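Local coordinates for protein meta cleavage compound hydrolase (Janthinobacterium, PDB 1J1I) that hydrolyses a carbon-carbon bond of the aromatic meta-cleavage compound formed during bacterial carbazole degradation, probably releasing anthranilate, at residues I69-L74 and H96-A101. Sequence-based numbering, arbitrary orientation.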
# COMPACT_ATOMS: atom_id res chain seq x y z
N ILE A 69 12.29 4.50 -18.01
CA ILE A 69 13.52 3.91 -18.54
C ILE A 69 13.72 2.52 -17.94
O ILE A 69 14.06 2.39 -16.76
CB ILE A 69 14.74 4.80 -18.18
CG1 ILE A 69 14.57 6.21 -18.76
CG2 ILE A 69 16.04 4.15 -18.65
CD1 ILE A 69 14.69 6.32 -20.28
N ALA A 70 13.49 1.48 -18.75
CA ALA A 70 13.64 0.10 -18.31
C ALA A 70 15.01 -0.39 -18.77
O ALA A 70 15.23 -0.63 -19.96
CB ALA A 70 12.53 -0.77 -18.90
N MET A 71 15.92 -0.56 -17.82
CA MET A 71 17.31 -0.96 -18.09
C MET A 71 17.63 -2.44 -17.88
O MET A 71 17.25 -3.02 -16.87
CB MET A 71 18.25 -0.14 -17.20
CG MET A 71 19.74 -0.42 -17.38
SD MET A 71 20.72 0.01 -15.89
CE MET A 71 20.68 -1.58 -15.02
N ASP A 72 18.34 -3.04 -18.84
CA ASP A 72 18.77 -4.43 -18.70
C ASP A 72 20.04 -4.41 -17.85
O ASP A 72 20.98 -3.67 -18.14
CB ASP A 72 19.10 -5.05 -20.06
CG ASP A 72 17.87 -5.54 -20.79
OD1 ASP A 72 16.74 -5.39 -20.27
OD2 ASP A 72 18.04 -6.09 -21.90
N MET A 73 20.06 -5.21 -16.79
CA MET A 73 21.23 -5.27 -15.93
C MET A 73 22.43 -5.91 -16.63
O MET A 73 22.28 -6.62 -17.63
CB MET A 73 20.95 -6.08 -14.66
CG MET A 73 20.00 -5.41 -13.67
SD MET A 73 19.89 -6.35 -12.14
CE MET A 73 18.75 -7.64 -12.62
N LEU A 74 23.60 -5.64 -16.09
CA LEU A 74 24.85 -6.20 -16.58
C LEU A 74 24.69 -7.71 -16.72
O LEU A 74 24.30 -8.39 -15.77
CB LEU A 74 25.96 -5.89 -15.56
CG LEU A 74 27.35 -6.49 -15.75
CD1 LEU A 74 28.03 -5.89 -16.97
CD2 LEU A 74 28.17 -6.21 -14.48
N HIS A 96 24.91 2.45 -11.39
CA HIS A 96 25.44 3.78 -11.09
C HIS A 96 25.94 4.44 -12.37
O HIS A 96 25.61 5.59 -12.66
CB HIS A 96 26.58 3.67 -10.07
CG HIS A 96 27.48 4.87 -10.03
ND1 HIS A 96 28.48 5.08 -10.96
CD2 HIS A 96 27.54 5.92 -9.17
CE1 HIS A 96 29.11 6.21 -10.67
NE2 HIS A 96 28.56 6.74 -9.59
N ASP A 97 26.72 3.69 -13.15
CA ASP A 97 27.27 4.19 -14.40
C ASP A 97 26.18 4.49 -15.43
O ASP A 97 26.26 5.48 -16.16
CB ASP A 97 28.30 3.20 -14.97
CG ASP A 97 29.52 3.02 -14.07
OD1 ASP A 97 29.72 3.83 -13.15
OD2 ASP A 97 30.29 2.06 -14.28
N PHE A 98 25.15 3.65 -15.49
CA PHE A 98 24.06 3.86 -16.43
C PHE A 98 23.35 5.17 -16.10
O PHE A 98 23.09 5.99 -16.98
CB PHE A 98 23.05 2.71 -16.36
CG PHE A 98 21.82 2.92 -17.20
CD1 PHE A 98 20.62 3.32 -16.62
CD2 PHE A 98 21.86 2.73 -18.59
CE1 PHE A 98 19.47 3.52 -17.39
CE2 PHE A 98 20.72 2.93 -19.37
CZ PHE A 98 19.52 3.32 -18.77
N ILE A 99 23.04 5.37 -14.82
CA ILE A 99 22.38 6.60 -14.39
C ILE A 99 23.20 7.82 -14.81
O ILE A 99 22.67 8.76 -15.40
CB ILE A 99 22.14 6.59 -12.87
CG1 ILE A 99 21.07 5.54 -12.53
CG2 ILE A 99 21.70 7.96 -12.39
CD1 ILE A 99 20.90 5.29 -11.05
N LYS A 100 24.50 7.80 -14.50
CA LYS A 100 25.38 8.91 -14.85
C LYS A 100 25.46 9.12 -16.37
O LYS A 100 25.44 10.25 -16.84
CB LYS A 100 26.79 8.64 -14.31
CG LYS A 100 26.86 8.44 -12.81
CD LYS A 100 26.38 9.66 -12.05
CE LYS A 100 27.31 10.84 -12.24
NZ LYS A 100 28.69 10.53 -11.78
N ALA A 101 25.54 8.02 -17.11
CA ALA A 101 25.63 8.08 -18.57
C ALA A 101 24.36 8.61 -19.22
O ALA A 101 24.40 9.17 -20.32
CB ALA A 101 25.96 6.70 -19.13
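In the alpha/beta-hydrolase fold of this enzyme, helix 88-101 packs against the central sheet, and here Phe-98 of the helix meets Met-71 and Ile-69 of strand 67-71. No hydrogen bond crosses the contact; it is a buried, apolar union of three side chains, two of them two residues apart on the strand and therefore on the same side of the sheet. Phe-98, its CG anti to the backbone N (chi1 174°), reaches out from the helix; its flat, apolar ring suits the place by giving a broad face to Met-71 and its rim to Ile-69. The methionine runs the other way across that face: Met-71 CG sits almost exactly over the centroid of the Phe-98 ring, 3.7 Å away and 2° off the normal, a CH-pi contact. One atom further along the side chain, Met-71 SD makes a Met-aromatic contact over the same face, 3.8 Å from the centroid of the Phe-98 ring. An unbranched chain with a polarisable sulfur suits this place because it can lie along a flat ring. Backbone bonds to strands 26-33 and 38-42 hold strand 67-71 between its neighbours, and Tyr-30 of strand 26-33 adds an edge-to-face ring contact to Phe-98. Ile-69, beta-branched as befits a strand, sends one branch to the rim of the ring, where its CG2 lies near the ring plane, 3.6 Å from Phe-98 CZ and 3.7 Å from Phe-98 CE1.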